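Local coordinates for protein ATP-dependent Clp protease proteolytic subunit (PDB 4JCQ) that probably cleaves peptide bonds in misfolded and other proteins as a serine peptidase, in a process that depends on ATP hydrolysis, at residues Met139-Asn144 against Gln153-Ile158; Ile96-Glu101 against Arg145-Ala150; Glu33-Val38 against Asp68-Met73. One frame throughout, in Å; residues are numbered along the deposited sequence.

Contact 1. Residues Met139-Asn144 against Gln153-Ile158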
# COMPACT_ATOMS: atom_id res chain seq x y z
N MET H 139 -29.51 19.35 -17.45
CA MET H 139 -28.95 19.01 -16.15
C MET H 139 -29.39 20.01 -15.08
O MET H 139 -29.84 19.61 -14.01
CB MET H 139 -27.41 18.98 -16.23
CG MET H 139 -26.71 18.55 -14.95
SD MET H 139 -24.92 18.80 -15.00
CE MET H 139 -24.42 17.58 -16.22
N ARG H 140 -29.27 21.30 -15.40
CA ARG H 140 -29.66 22.36 -14.49
C ARG H 140 -31.15 22.31 -14.14
O ARG H 140 -31.51 22.43 -12.97
CB ARG H 140 -29.29 23.74 -15.06
CG ARG H 140 -29.61 24.92 -14.15
CD ARG H 140 -28.96 24.78 -12.77
NE ARG H 140 -27.50 24.74 -12.85
CZ ARG H 140 -26.71 25.82 -12.88
NH1 ARG H 140 -25.40 25.66 -12.97
NH2 ARG H 140 -27.23 27.03 -12.83
N GLU H 141 -32.00 22.12 -15.15
CA GLU H 141 -33.44 22.00 -14.94
C GLU H 141 -33.79 20.82 -14.02
O GLU H 141 -34.62 20.96 -13.12
CB GLU H 141 -34.18 21.87 -16.28
CG GLU H 141 -34.19 23.15 -17.10
CD GLU H 141 -34.81 22.98 -18.48
OE1 GLU H 141 -34.86 23.98 -19.23
OE2 GLU H 141 -35.25 21.86 -18.82
N ARG H 142 -33.14 19.68 -14.24
CA ARG H 142 -33.35 18.48 -13.43
C ARG H 142 -32.98 18.72 -11.96
O ARG H 142 -33.76 18.41 -11.06
CB ARG H 142 -32.55 17.30 -14.00
CG ARG H 142 -32.71 15.99 -13.23
CD ARG H 142 -31.90 14.86 -13.85
NE ARG H 142 -30.46 15.15 -13.89
CZ ARG H 142 -29.61 14.96 -12.88
NH1 ARG H 142 -28.33 15.25 -13.03
NH2 ARG H 142 -30.04 14.48 -11.72
N ILE H 143 -31.80 19.29 -11.73
CA ILE H 143 -31.33 19.56 -10.37
C ILE H 143 -32.15 20.66 -9.69
O ILE H 143 -32.46 20.56 -8.50
CB ILE H 143 -29.81 19.88 -10.34
CG1 ILE H 143 -29.02 18.68 -10.89
CG2 ILE H 143 -29.36 20.19 -8.91
CD1 ILE H 143 -27.60 19.01 -11.29
N ASN H 144 -32.53 21.69 -10.45
CA ASN H 144 -33.40 22.75 -9.95
C ASN H 144 -34.74 22.22 -9.43
O ASN H 144 -35.19 22.62 -8.36
CB ASN H 144 -33.65 23.83 -11.01
CG ASN H 144 -32.46 24.77 -11.19
OD1 ASN H 144 -31.56 24.83 -10.36
ND2 ASN H 144 -32.47 25.52 -12.29
N GLN H 153 -39.20 25.55 -1.89
CA GLN H 153 -38.99 26.80 -2.62
C GLN H 153 -39.52 26.67 -4.04
O GLN H 153 -39.62 25.57 -4.57
CB GLN H 153 -37.50 27.16 -2.65
CG GLN H 153 -36.86 27.45 -1.30
CD GLN H 153 -37.14 28.85 -0.78
OE1 GLN H 153 -37.60 29.72 -1.52
NE2 GLN H 153 -36.86 29.06 0.50
N SER H 154 -39.85 27.81 -4.65
CA SER H 154 -40.30 27.84 -6.04
C SER H 154 -39.14 27.49 -6.98
O SER H 154 -37.97 27.67 -6.64
CB SER H 154 -40.85 29.22 -6.40
OG SER H 154 -39.82 30.19 -6.42
N TYR H 155 -39.48 27.00 -8.18
CA TYR H 155 -38.49 26.71 -9.20
C TYR H 155 -37.64 27.94 -9.52
O TYR H 155 -36.42 27.83 -9.65
CB TYR H 155 -39.14 26.17 -10.48
CG TYR H 155 -38.14 25.83 -11.57
CD1 TYR H 155 -37.60 24.55 -11.67
CD2 TYR H 155 -37.73 26.80 -12.48
CE1 TYR H 155 -36.68 24.24 -12.66
CE2 TYR H 155 -36.80 26.50 -13.47
CZ TYR H 155 -36.28 25.22 -13.55
OH TYR H 155 -35.37 24.92 -14.53
N GLU H 156 -38.29 29.10 -9.63
CA GLU H 156 -37.63 30.35 -9.98
C GLU H 156 -36.59 30.78 -8.95
O GLU H 156 -35.51 31.26 -9.31
CB GLU H 156 -38.66 31.46 -10.20
CG GLU H 156 -38.13 32.67 -10.96
CD GLU H 156 -39.21 33.68 -11.29
OE1 GLU H 156 -38.95 34.89 -11.14
OE2 GLU H 156 -40.32 33.28 -11.72
N GLN H 157 -36.91 30.61 -7.67
CA GLN H 157 -35.98 30.93 -6.58
C GLN H 157 -34.75 30.03 -6.64
O GLN H 157 -33.61 30.52 -6.53
CB GLN H 157 -36.67 30.83 -5.21
CG GLN H 157 -35.81 31.28 -4.03
CD GLN H 157 -35.43 32.75 -4.09
OE1 GLN H 157 -36.28 33.62 -4.22
NE2 GLN H 157 -34.13 33.02 -3.99
N ILE H 158 -34.98 28.73 -6.81
CA ILE H 158 -33.90 27.75 -6.90
C ILE H 158 -33.02 28.00 -8.13
O ILE H 158 -31.79 27.98 -8.04
CB ILE H 158 -34.44 26.30 -6.88
CG1 ILE H 158 -35.19 26.01 -5.57
CG2 ILE H 158 -33.32 25.29 -7.10
CD1 ILE H 158 -34.40 26.25 -4.30

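Contact 2. Residues Ile96-Glu101 against Arg145-Ala150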
# COMPACT_ATOMS: atom_id res chain seq x y z
N ILE H 96 -27.21 15.39 -2.32
CA ILE H 96 -27.20 14.22 -1.44
C ILE H 96 -27.98 14.49 -0.16
O ILE H 96 -28.83 13.70 0.24
CB ILE H 96 -25.75 13.78 -1.11
CG1 ILE H 96 -25.07 13.21 -2.36
CG2 ILE H 96 -25.74 12.76 0.02
CD1 ILE H 96 -23.56 13.15 -2.27
N TYR H 97 -27.67 15.62 0.48
CA TYR H 97 -28.33 16.03 1.72
C TYR H 97 -29.86 16.05 1.58
O TYR H 97 -30.58 15.58 2.47
CB TYR H 97 -27.81 17.41 2.16
CG TYR H 97 -28.36 17.90 3.48
CD1 TYR H 97 -27.71 17.59 4.68
CD2 TYR H 97 -29.51 18.68 3.54
CE1 TYR H 97 -28.21 18.03 5.90
CE2 TYR H 97 -30.02 19.13 4.75
CZ TYR H 97 -29.36 18.80 5.93
OH TYR H 97 -29.87 19.25 7.12
N LEU H 98 -30.33 16.56 0.45
CA LEU H 98 -31.76 16.71 0.19
C LEU H 98 -32.48 15.42 -0.20
O LEU H 98 -33.69 15.43 -0.44
CB LEU H 98 -32.00 17.81 -0.85
CG LEU H 98 -31.67 19.25 -0.44
CD1 LEU H 98 -31.84 20.19 -1.63
CD2 LEU H 98 -32.52 19.72 0.73
N ALA H 99 -31.75 14.31 -0.27
CA ALA H 99 -32.35 12.99 -0.53
C ALA H 99 -33.22 12.52 0.64
O ALA H 99 -34.18 11.78 0.44
CB ALA H 99 -31.27 11.96 -0.84
N ALA H 100 -32.87 12.94 1.85
CA ALA H 100 -33.64 12.60 3.04
C ALA H 100 -34.91 13.44 3.11
O ALA H 100 -34.93 14.58 2.63
CB ALA H 100 -32.80 12.79 4.29
N GLU H 101 -35.96 12.88 3.70
CA GLU H 101 -37.22 13.60 3.91
C GLU H 101 -36.98 14.78 4.84
O GLU H 101 -36.11 14.71 5.72
CB GLU H 101 -38.30 12.67 4.48
CG GLU H 101 -38.65 11.47 3.60
CD GLU H 101 -39.23 11.87 2.25
OE1 GLU H 101 -38.81 11.28 1.23
OE2 GLU H 101 -40.10 12.77 2.20
N ARG H 145 -35.36 21.33 -10.20
CA ARG H 145 -36.63 20.70 -9.81
C ARG H 145 -36.46 19.83 -8.56
O ARG H 145 -37.31 19.84 -7.67
CB ARG H 145 -37.21 19.88 -10.96
CG ARG H 145 -37.80 20.71 -12.09
CD ARG H 145 -38.55 19.84 -13.09
NE ARG H 145 -39.08 20.63 -14.20
CZ ARG H 145 -38.49 20.77 -15.38
NH1 ARG H 145 -37.33 20.17 -15.63
NH2 ARG H 145 -39.06 21.51 -16.32
N LEU H 146 -35.36 19.09 -8.51
CA LEU H 146 -35.02 18.27 -7.35
C LEU H 146 -34.94 19.11 -6.07
O LEU H 146 -35.57 18.79 -5.06
CB LEU H 146 -33.71 17.51 -7.59
CG LEU H 146 -33.27 16.39 -6.65
CD1 LEU H 146 -32.36 15.42 -7.38
CD2 LEU H 146 -32.58 16.93 -5.40
N ILE H 147 -34.17 20.19 -6.12
CA ILE H 147 -33.97 21.06 -4.96
C ILE H 147 -35.26 21.81 -4.59
O ILE H 147 -35.57 21.95 -3.41
CB ILE H 147 -32.78 22.03 -5.17
CG1 ILE H 147 -31.47 21.25 -5.34
CG2 ILE H 147 -32.65 23.00 -4.00
CD1 ILE H 147 -30.28 22.08 -5.78
N ALA H 148 -36.01 22.26 -5.59
CA ALA H 148 -37.30 22.93 -5.36
C ALA H 148 -38.29 22.04 -4.60
O ALA H 148 -38.91 22.49 -3.63
CB ALA H 148 -37.90 23.41 -6.67
N GLU H 149 -38.41 20.78 -5.03
CA GLU H 149 -39.33 19.83 -4.40
C GLU H 149 -38.93 19.51 -2.96
O GLU H 149 -39.79 19.39 -2.09
CB GLU H 149 -39.43 18.54 -5.23
CG GLU H 149 -40.57 17.62 -4.81
CD GLU H 149 -40.54 16.27 -5.51
OE1 GLU H 149 -40.40 16.24 -6.75
OE2 GLU H 149 -40.66 15.24 -4.81
N ALA H 150 -37.62 19.36 -2.73
CA ALA H 150 -37.11 19.01 -1.41
C ALA H 150 -37.21 20.15 -0.39
O ALA H 150 -37.46 19.91 0.79
CB ALA H 150 -35.67 18.52 -1.51

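Contact 3. Residues Glu33-Val38 against Asp68-Met73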
# COMPACT_ATOMS: atom_id res chain seq x y z
N GLU H 33 -15.60 6.93 -6.68
CA GLU H 33 -14.98 6.11 -5.63
C GLU H 33 -15.75 6.20 -4.32
O GLU H 33 -16.03 5.19 -3.67
CB GLU H 33 -13.52 6.51 -5.42
CG GLU H 33 -12.59 6.20 -6.59
CD GLU H 33 -12.67 7.22 -7.72
OE1 GLU H 33 -12.30 6.86 -8.86
OE2 GLU H 33 -13.09 8.37 -7.48
N LEU H 34 -16.09 7.43 -3.92
CA LEU H 34 -16.90 7.66 -2.73
C LEU H 34 -18.32 7.10 -2.91
O LEU H 34 -18.86 6.49 -1.99
CB LEU H 34 -16.93 9.16 -2.39
CG LEU H 34 -17.49 9.70 -1.06
CD1 LEU H 34 -18.96 10.06 -1.20
CD2 LEU H 34 -17.25 8.78 0.13
N ALA H 35 -18.89 7.29 -4.09
CA ALA H 35 -20.21 6.76 -4.42
C ALA H 35 -20.27 5.23 -4.26
O ALA H 35 -21.25 4.70 -3.75
CB ALA H 35 -20.63 7.17 -5.83
N GLU H 36 -19.21 4.55 -4.68
CA GLU H 36 -19.11 3.10 -4.54
C GLU H 36 -19.03 2.68 -3.07
O GLU H 36 -19.74 1.77 -2.64
CB GLU H 36 -17.91 2.54 -5.32
CG GLU H 36 -17.82 1.02 -5.29
CD GLU H 36 -16.76 0.45 -6.22
OE1 GLU H 36 -16.31 1.16 -7.14
OE2 GLU H 36 -16.39 -0.73 -6.02
N ASP H 37 -18.17 3.36 -2.31
CA ASP H 37 -18.01 3.11 -0.88
C ASP H 37 -19.32 3.32 -0.12
O ASP H 37 -19.71 2.49 0.70
CB ASP H 37 -16.89 3.99 -0.31
CG ASP H 37 -16.50 3.61 1.10
OD1 ASP H 37 -16.08 4.51 1.86
OD2 ASP H 37 -16.60 2.41 1.46
N VAL H 38 -19.99 4.44 -0.40
CA VAL H 38 -21.27 4.76 0.24
C VAL H 38 -22.37 3.78 -0.16
O VAL H 38 -23.14 3.32 0.69
CB VAL H 38 -21.70 6.23 -0.03
CG1 VAL H 38 -23.12 6.49 0.44
CG2 VAL H 38 -20.74 7.19 0.66
N ASP H 68 -25.72 12.07 -7.89
CA ASP H 68 -26.99 11.48 -8.32
C ASP H 68 -27.17 10.05 -7.82
O ASP H 68 -28.25 9.68 -7.35
CB ASP H 68 -27.12 11.52 -9.85
CG ASP H 68 -27.38 12.92 -10.38
OD1 ASP H 68 -27.04 13.18 -11.56
OD2 ASP H 68 -27.92 13.77 -9.64
N THR H 69 -26.10 9.26 -7.91
CA THR H 69 -26.11 7.88 -7.44
C THR H 69 -26.35 7.79 -5.93
O THR H 69 -27.22 7.03 -5.49
CB THR H 69 -24.81 7.13 -7.83
OG1 THR H 69 -24.80 6.92 -9.25
CG2 THR H 69 -24.72 5.77 -7.15
N ILE H 70 -25.61 8.58 -5.15
CA ILE H 70 -25.77 8.58 -3.70
C ILE H 70 -27.17 9.06 -3.29
O ILE H 70 -27.81 8.44 -2.44
CB ILE H 70 -24.67 9.41 -2.99
CG1 ILE H 70 -23.28 8.82 -3.28
CG2 ILE H 70 -24.91 9.46 -1.49
CD1 ILE H 70 -22.13 9.74 -2.98
N HIS H 71 -27.63 10.14 -3.91
CA HIS H 71 -29.00 10.64 -3.71
C HIS H 71 -30.02 9.55 -3.92
O HIS H 71 -30.87 9.32 -3.06
CB HIS H 71 -29.27 11.82 -4.64
CG HIS H 71 -30.72 12.27 -4.66
ND1 HIS H 71 -31.66 11.63 -5.38
CD2 HIS H 71 -31.36 13.34 -4.03
CE1 HIS H 71 -32.85 12.25 -5.21
NE2 HIS H 71 -32.66 13.30 -4.39
N ASP H 72 -29.94 8.88 -5.07
CA ASP H 72 -30.91 7.85 -5.44
C ASP H 72 -30.80 6.59 -4.59
O ASP H 72 -31.81 5.95 -4.30
CB ASP H 72 -30.80 7.52 -6.93
CG ASP H 72 -31.41 8.59 -7.82
OD1 ASP H 72 -31.39 8.42 -9.06
OD2 ASP H 72 -31.92 9.60 -7.30
N MET H 73 -29.58 6.23 -4.19
CA MET H 73 -29.37 5.06 -3.32
C MET H 73 -29.98 5.27 -1.94
O MET H 73 -30.51 4.33 -1.34
CB MET H 73 -27.88 4.71 -3.20
CG MET H 73 -27.28 4.02 -4.43
SD MET H 73 -28.08 2.47 -4.92
CE MET H 73 -28.00 1.52 -3.41

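Contact 1. Residues Met139-Asn144 against Gln153-Ile158
Tyr155 meets Glu141 and Asn144 because its ring is swung anti to the backbone N (chi1 -179°), sending the phenol from the first turn of helix 155-162 across to helix 133-151. Asn144 instead has CG anti to its carbonyl carbon (chi1 -77°), which leaves CB to meet the ring while the amide divides, its oxygen at the Ile158 methyl and ND2 beside the phenol end of the ring. The methylene comes at the ring obliquely: Asn144 CB lies 3.5 Å from Tyr155 CE1. Amide and ring do not stack, their planes being 83° apart. The phenol oxygen comes at a slant to the Glu141 methylenes, Tyr155 OH 3.3 Å from Glu141 CG, and Glu141 O stands at the ring's edge, in its plane. On the inner side, the Ile158 CG2 branch touches the Asn144 backbone at 3.5 Å from Asn144 O and the amide at 3.7 Å from Asn144 OD1, the two side chains sliding past each other in opposite directions. Asn144 is buried, and its OD1 is hydrogen-bonded to Thr162 OG1, a hydroxyl that also pairs with Ile158 O. Ser154 starts the second helix as its N-cap: Gln157 N donates to Ser154 OG at 3.2 Å, which fixes the turn from which Tyr155 projects. Two consecutive helices of the Clp protease fold, 133-151 and 155-162, are thus joined by a short connection and packed through their side chains, a buried inner side passing into a partly exposed tyrosine flank and a serine N-cap opening the second helix.

Contact 2. Residues Ile96-Glu101 against Arg145-Ala150
Leu98 and Ala150 meet through their first side-chain carbons, Leu98 CB lying 3.8 Å from Ala150 CB. Leu98 CG is anti to its carbonyl carbon (chi1 -68°) and chi2 is extended (175°), which carries CD1 to Ile147, one turn earlier. That branch meets both arms of the isoleucine, Leu98 CD1 being 3.8 Å from Ile147 CG2 and 3.9 Å from Ile147 CG1, and the side chains cross at about a right angle. The other branch, CD2, stays with CB at the alanine methyl, so one leucine straddles a pair spaced i and i+3. Behind this first shell, a type I beta turn from Tyr97 to Ala100 sets Leu98 in place as helix 92-97 ends. Arg105 binds both sides of the junction, giving NH1 to Ala100 O and NH2 to Ala150 O, and also packs on Leu98. Ile147 lies about 8 Å, side chain to side chain, from the predicted nucleophile Ser91. The contact thus joins the turn after helix 92-97 to the C-terminal end of helix 133-151, with strand 105-108 supplying Arg105, helix 155-162 packing on Ile147, and helix 64-76 touching Ala99 and Leu146.

Contact 3. Residues Glu33-Val38 against Asp68-Met73
Ile70 faces Leu34, Ala35 and Val38 in a contact that is apolar throughout. One isoleucine serves all three partners by dividing its branches. The CD1 end meets the leucine, with Ile70 CD1 3.6 Å from Leu34 CD1, and also lies over the helix backbone, 3.8 Å from Ala35 CA. The CG1 stem rests against the alanine methyl at 4.0 Å between Ile70 CG1 and Ala35 CB. The CG2 branch of Ile70 turns to the next turn of the helix, 4.0 Å from Val38 CG1. Ile70 holds CG1 anti to its carbonyl carbon (chi1 -61°), which spreads CG1 and CG2 toward successive turns of helix 32-48. Leucine and valine each cross the isoleucine at about a right angle. The short segments run nearly parallel, 17° apart, with their axes 9.5 Å from each other, and Ile26 of strand 23-27 touches Leu34, Val38 and Ile70 and extends the apolar cluster to the sheet.

The polar interactions belong to helix 64-76. His71 ND1 donates to Asp72 OD2 at 2.8 Å, on the anti side of the carboxylate, 23° out of its plane, but nearly in the imidazole plane, and Asp72 OD1 accepts from Asn110 N of a neighbouring subunit. Thr69 OG1 is likewise hydrogen-bonded to Thr86 and Asn58 of that subunit. The chemistry implies a division of labour: aliphatic groups bind the two helices without directional bonds, whereas several polar groups of helix 64-76, Thr69 and Asp72 among them, bond to the neighbouring subunit and so probably help hold the ring, while Asp68 pairs with Arg142 within the chain.

From the N terminus, contact 3 comes first, closing a loop that runs from helix 32-48 through strand 53-59 into helix 64-76 and pairing those two helices. The next loop opens at 96-101 and closes with contact 2 on 145-150, enclosing the two short strands 105-108 and 111-114. Contact 1 begins inside that loop, at 139-144, and ends beyond it at 153-158, so contacts 1 and 2 cross while contact 3 precedes both in series. Helix 133-151 is common to contacts 1 and 2. It is tied back to contact 3 by the salt bridge from Arg142 to Asp68, and His71 packs against Ala99 and Leu146, joining the helix pair to the region near the predicted active site.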